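Local coordinates for protein carboxylase (Deinococcus radiodurans, PDB 5H80) that probably carries out the ATP-dependent carboxylation of biotin, as the biotin carboxylase domain of a single-chain bacterial carboxylase, at residues 174-186 / 227-239. Sequence-based numbering, arbitrary orientation.
Sequences AFMQAQGGAPVML and YAERLIERARHIE
Met185 and Glu229 bond to each other twice through their backbones: Met185 N donates a hydrogen bond to Glu229 O at 2.8 Å, and Glu229 N donates one to Met185 O at 3.0 Å. Farther along, Leu231 N is hydrogen-bonded to Pro183 O at 3.0 Å. Arg230 then ties its strand to the turn after helix 172-178. Its chain runs extended from CG to NE, and NH1 donates a nearly straight hydrogen bond to Gln179 OE1 at 3.2 Å; OE1 lies in the guanidinium plane, while NH1 stands above the plane of the amide, the two groups being turned 82° apart. The same NH1 donates to a water that in turn donates to Gln179 O, so side chain and backbone of Gln179 are both gripped. Replacing Arg230 with an alanine is likely to cost Gln179 OE1 this donor, free its amide to turn and break the water bridge. Phe175 turns its ring edge to Arg230 N, a direction set by a chi1 of 162° that swings CG away from the backbone N, while CD2 packs on Ala228 CB at 3.6 Å. Gln179 CG lies over one face of the ring, toward its rim. On the other flank, Leu231 CD2 rests against Pro183 CB at 4.0 Å. Opposite Met185 the second strand places two residues, Ala228 and Glu229, in a G1 beta bulge; strand 184-185 pairs with 229-230 on one side and 199-200 on the other, a small three-stranded antiparallel sheet consistent with the mobile lid of an ATP-grasp domain.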
loop_
_atom_site.group_PDB
_atom_site.type_symbol
_atom_site.label_atom_id
_atom_site.label_comp_id
_atom_site.label_asym_id
_atom_site.label_seq_id
_atom_site.Cartn_x
_atom_site.Cartn_y
_atom_site.Cartn_z
ATOM N N ALA A 174 19.926 48.127 -10.441
ATOM C CA ALA A 174 20.945 47.787 -11.432
ATOM C C ALA A 174 20.884 46.339 -11.934
ATOM O O ALA A 174 21.010 46.084 -13.146
ATOM C CB ALA A 174 22.331 48.062 -10.884
ATOM N N PHE A 175 20.742 45.395 -11.003
ATOM C CA PHE A 175 20.468 44.026 -11.375
ATOM C C PHE A 175 19.115 43.922 -12.087
ATOM O O PHE A 175 19.052 43.288 -13.134
ATOM C CB PHE A 175 20.578 43.101 -10.155
ATOM C CG PHE A 175 19.916 41.767 -10.332
ATOM C CD1 PHE A 175 20.586 40.714 -10.925
ATOM C CD2 PHE A 175 18.624 41.575 -9.852
ATOM C CE1 PHE A 175 19.967 39.469 -11.062
ATOM C CE2 PHE A 175 17.994 40.360 -10.009
ATOM C CZ PHE A 175 18.665 39.322 -10.608
ATOM N N MET A 176 18.101 44.598 -11.563
ATOM C CA MET A 176 16.760 44.712 -12.188
ATOM C C MET A 176 16.782 45.335 -13.590
ATOM O O MET A 176 16.120 44.824 -14.550
ATOM C CB MET A 176 15.825 45.434 -11.244
ATOM C CG MET A 176 14.479 45.766 -11.813
ATOM S SD MET A 176 13.247 46.083 -10.572
ATOM C CE MET A 176 11.737 45.628 -11.441
ATOM N N GLN A 177 17.583 46.388 -13.745
ATOM C CA GLN A 177 17.876 46.908 -15.053
ATOM C C GLN A 177 18.596 45.840 -15.876
ATOM O O GLN A 177 18.319 45.701 -17.049
ATOM C CB GLN A 177 18.649 48.244 -15.007
ATOM C CG GLN A 177 18.618 48.971 -16.342
ATOM C CD GLN A 177 19.372 50.299 -16.353
ATOM O OE1 GLN A 177 18.984 51.278 -15.679
ATOM N NE2 GLN A 177 20.440 50.353 -17.145
ATOM N N ALA A 178 19.504 45.056 -15.284
ATOM C CA ALA A 178 20.159 43.986 -16.059
ATOM C C ALA A 178 19.210 42.808 -16.419
ATOM O O ALA A 178 19.494 42.070 -17.349
ATOM C CB ALA A 178 21.401 43.462 -15.357
ATOM N N GLN A 179 18.101 42.654 -15.704
ATOM C CA GLN A 179 17.044 41.684 -16.153
ATOM C C GLN A 179 16.121 42.181 -17.317
ATOM O O GLN A 179 15.213 41.490 -17.742
ATOM C CB GLN A 179 16.244 41.191 -14.946
ATOM C CG GLN A 179 17.118 40.574 -13.861
ATOM C CD GLN A 179 18.100 39.557 -14.417
ATOM O OE1 GLN A 179 17.743 38.397 -14.666
ATOM N NE2 GLN A 179 19.343 39.980 -14.625
ATOM N N GLY A 180 16.354 43.362 -17.869
ATOM C CA GLY A 180 15.737 43.701 -19.157
ATOM C C GLY A 180 14.238 43.871 -19.214
ATOM O O GLY A 180 13.642 43.753 -20.292
ATOM N N GLY A 181 13.602 44.196 -18.101
ATOM C CA GLY A 181 12.173 44.280 -18.048
ATOM C C GLY A 181 11.545 43.057 -17.385
ATOM O O GLY A 181 10.377 43.075 -17.018
ATOM N N ALA A 182 12.326 41.995 -17.224
ATOM C CA ALA A 182 11.827 40.817 -16.522
ATOM C C ALA A 182 11.651 41.111 -15.032
ATOM O O ALA A 182 12.451 41.833 -14.520
ATOM C CB ALA A 182 12.794 39.675 -16.723
ATOM N N PRO A 183 10.644 40.535 -14.357
ATOM C CA PRO A 183 10.405 40.743 -12.913
ATOM C C PRO A 183 11.438 40.079 -12.013
ATOM O O PRO A 183 12.212 39.150 -12.397
ATOM C CB PRO A 183 9.015 40.119 -12.660
ATOM C CG PRO A 183 8.751 39.214 -13.882
ATOM C CD PRO A 183 9.557 39.735 -14.995
ATOM N N VAL A 184 11.422 40.541 -10.773
ATOM C CA VAL A 184 12.396 40.214 -9.796
ATOM C C VAL A 184 11.659 40.021 -8.446
ATOM O O VAL A 184 10.503 40.472 -8.211
ATOM C CB VAL A 184 13.486 41.324 -9.882
ATOM C CG1 VAL A 184 13.027 42.562 -9.131
ATOM C CG2 VAL A 184 14.799 40.847 -9.355
ATOM N N MET A 185 12.226 39.176 -7.586
ATOM C CA MET A 185 11.617 38.924 -6.291
ATOM C C MET A 185 12.574 39.559 -5.289
ATOM O O MET A 185 13.799 39.476 -5.472
ATOM C CB MET A 185 11.499 37.406 -6.050
ATOM C CG MET A 185 11.085 37.028 -4.637
ATOM S SD MET A 185 9.372 36.508 -4.567
ATOM C CE MET A 185 9.605 34.722 -4.603
ATOM N N LEU A 186 12.015 40.242 -4.293
ATOM C CA LEU A 186 12.763 40.535 -3.045
ATOM C C LEU A 186 12.517 39.466 -2.008
ATOM O O LEU A 186 13.485 39.133 -1.348
ATOM C CB LEU A 186 12.370 41.851 -2.419
ATOM C CG LEU A 186 12.366 43.021 -3.377
ATOM C CD1 LEU A 186 11.907 44.207 -2.564
ATOM C CD2 LEU A 186 13.728 43.222 -4.025
ATOM N N TYR A 227 15.739 39.577 -2.090
ATOM C CA TYR A 227 17.094 40.202 -2.105
ATOM C C TYR A 227 17.678 40.254 -3.518
ATOM O O TYR A 227 18.896 40.042 -3.733
ATOM C CB TYR A 227 18.077 39.503 -1.140
ATOM C CG TYR A 227 18.133 38.005 -1.356
ATOM C CD1 TYR A 227 19.106 37.413 -2.190
ATOM C CD2 TYR A 227 17.189 37.174 -0.759
ATOM C CE1 TYR A 227 19.122 36.041 -2.405
ATOM C CE2 TYR A 227 17.201 35.808 -0.971
ATOM C CZ TYR A 227 18.166 35.250 -1.782
ATOM O OH TYR A 227 18.154 33.900 -1.946
ATOM N N ALA A 228 16.809 40.630 -4.470
ATOM C CA ALA A 228 17.124 40.600 -5.909
ATOM C C ALA A 228 17.432 39.181 -6.395
ATOM O O ALA A 228 18.600 38.733 -6.439
ATOM C CB ALA A 228 18.245 41.565 -6.285
ATOM N N GLU A 229 16.350 38.489 -6.734
ATOM C CA GLU A 229 16.446 37.322 -7.583
ATOM C C GLU A 229 15.599 37.478 -8.811
ATOM O O GLU A 229 14.464 37.914 -8.682
ATOM C CB GLU A 229 15.963 36.099 -6.803
ATOM C CG GLU A 229 16.865 34.937 -7.101
ATOM C CD GLU A 229 16.608 33.766 -6.173
ATOM O OE1 GLU A 229 17.658 33.297 -5.709
ATOM O OE2 GLU A 229 15.372 33.387 -5.949
ATOM N N ARG A 230 16.087 37.027 -9.964
ATOM C CA ARG A 230 15.185 36.894 -11.170
ATOM C C ARG A 230 13.948 36.049 -10.810
ATOM O O ARG A 230 14.124 34.948 -10.235
ATOM C CB ARG A 230 15.967 36.315 -12.376
ATOM C CG ARG A 230 15.130 36.010 -13.606
ATOM C CD ARG A 230 15.975 35.470 -14.724
ATOM N NE ARG A 230 15.146 35.292 -15.919
ATOM C CZ ARG A 230 14.984 36.185 -16.887
ATOM N NH1 ARG A 230 15.740 37.291 -16.951
ATOM N NH2 ARG A 230 14.218 35.837 -17.908
ATOM N N LEU A 231 12.731 36.543 -11.091
ATOM C CA LEU A 231 11.499 35.746 -10.863
ATOM C C LEU A 231 11.515 34.696 -11.996
ATOM O O LEU A 231 11.541 35.058 -13.208
ATOM C CB LEU A 231 10.252 36.620 -10.890
ATOM C CG LEU A 231 8.931 35.937 -10.524
ATOM C CD1 LEU A 231 8.986 35.453 -9.096
ATOM C CD2 LEU A 231 7.741 36.838 -10.758
ATOM N N ILE A 232 11.573 33.406 -11.628
ATOM C CA ILE A 232 11.535 32.329 -12.644
ATOM C C ILE A 232 10.083 31.930 -12.807
ATOM O O ILE A 232 9.370 31.440 -11.872
ATOM C CB ILE A 232 12.427 31.124 -12.338
ATOM C CG1 ILE A 232 13.882 31.587 -12.321
ATOM C CG2 ILE A 232 12.141 29.943 -13.289
ATOM C CD1 ILE A 232 14.734 31.189 -13.476
ATOM N N GLU A 233 9.681 32.127 -14.061
ATOM C CA GLU A 233 8.302 32.065 -14.447
ATOM C C GLU A 233 8.133 30.805 -15.385
ATOM O O GLU A 233 9.090 30.331 -16.045
ATOM C CB GLU A 233 7.952 33.347 -15.208
ATOM C CG GLU A 233 8.083 34.611 -14.366
ATOM C CD GLU A 233 7.386 35.797 -15.024
ATOM O OE1 GLU A 233 8.011 36.306 -15.973
ATOM O OE2 GLU A 233 6.276 36.179 -14.568
ATOM N N ARG A 234 6.902 30.341 -15.423
ATOM C CA ARG A 234 6.588 29.212 -16.194
ATOM C C ARG A 234 7.446 27.995 -15.983
ATOM O O ARG A 234 7.736 27.234 -16.912
ATOM C CB ARG A 234 6.663 29.591 -17.666
ATOM C CG ARG A 234 5.467 30.357 -18.069
ATOM C CD ARG A 234 5.642 31.031 -19.391
ATOM N NE ARG A 234 6.877 31.792 -19.540
ATOM C CZ ARG A 234 7.127 33.013 -19.049
ATOM N NH1 ARG A 234 6.239 33.657 -18.292
ATOM N NH2 ARG A 234 8.319 33.581 -19.308
ATOM N N ALA A 235 7.877 27.795 -14.764
ATOM C CA ALA A 235 8.617 26.606 -14.392
ATOM C C ALA A 235 7.895 25.603 -13.467
ATOM O O ALA A 235 7.000 25.920 -12.664
ATOM C CB ALA A 235 9.922 26.978 -13.788
ATOM N N ARG A 236 8.321 24.370 -13.618
ATOM C CA ARG A 236 8.052 23.286 -12.711
ATOM C C ARG A 236 9.114 23.084 -11.588
ATOM O O ARG A 236 10.299 23.329 -11.769
ATOM C CB ARG A 236 7.851 21.984 -13.531
ATOM C CG ARG A 236 6.597 22.071 -14.411
ATOM C CD ARG A 236 6.578 20.919 -15.468
ATOM N NE ARG A 236 6.689 19.568 -14.833
ATOM C CZ ARG A 236 6.597 18.416 -15.499
ATOM N NH1 ARG A 236 6.459 18.392 -16.860
ATOM N NH2 ARG A 236 6.761 17.277 -14.875
ATOM N N HIS A 237 8.631 22.590 -10.438
ATOM C CA HIS A 237 9.430 22.305 -9.288
ATOM C C HIS A 237 9.698 20.846 -9.394
ATOM O O HIS A 237 8.785 20.084 -9.241
ATOM C CB HIS A 237 8.730 22.612 -8.004
ATOM C CG HIS A 237 9.494 22.193 -6.776
ATOM N ND1 HIS A 237 9.986 23.105 -5.870
ATOM C CD2 HIS A 237 9.852 20.969 -6.289
ATOM C CE1 HIS A 237 10.658 22.478 -4.921
ATOM N NE2 HIS A 237 10.483 21.180 -5.079
ATOM N N ILE A 238 10.925 20.515 -9.697
ATOM C CA ILE A 238 11.378 19.094 -9.802
ATOM C C ILE A 238 12.600 18.833 -8.908
ATOM O O ILE A 238 13.559 19.569 -8.938
ATOM C CB ILE A 238 11.653 18.730 -11.256
ATOM C CG1 ILE A 238 10.466 18.973 -12.207
ATOM C CG2 ILE A 238 11.937 17.243 -11.304
ATOM C CD1 ILE A 238 10.685 18.533 -13.685
ATOM N N GLU A 239 12.521 17.799 -8.059
ATOM C CA GLU A 239 13.507 17.601 -6.986
ATOM C C GLU A 239 13.984 16.179 -7.110
ATOM O O GLU A 239 13.212 15.296 -7.481
ATOM C CB GLU A 239 12.972 17.847 -5.604
ATOM C CG GLU A 239 11.789 16.923 -5.119
ATOM C CD GLU A 239 11.109 17.419 -3.837
ATOM O OE1 GLU A 239 11.254 18.615 -3.450
ATOM O OE2 GLU A 239 10.440 16.627 -3.183
HETATM O O HOH W 1 15.672 39.129 -19.019
#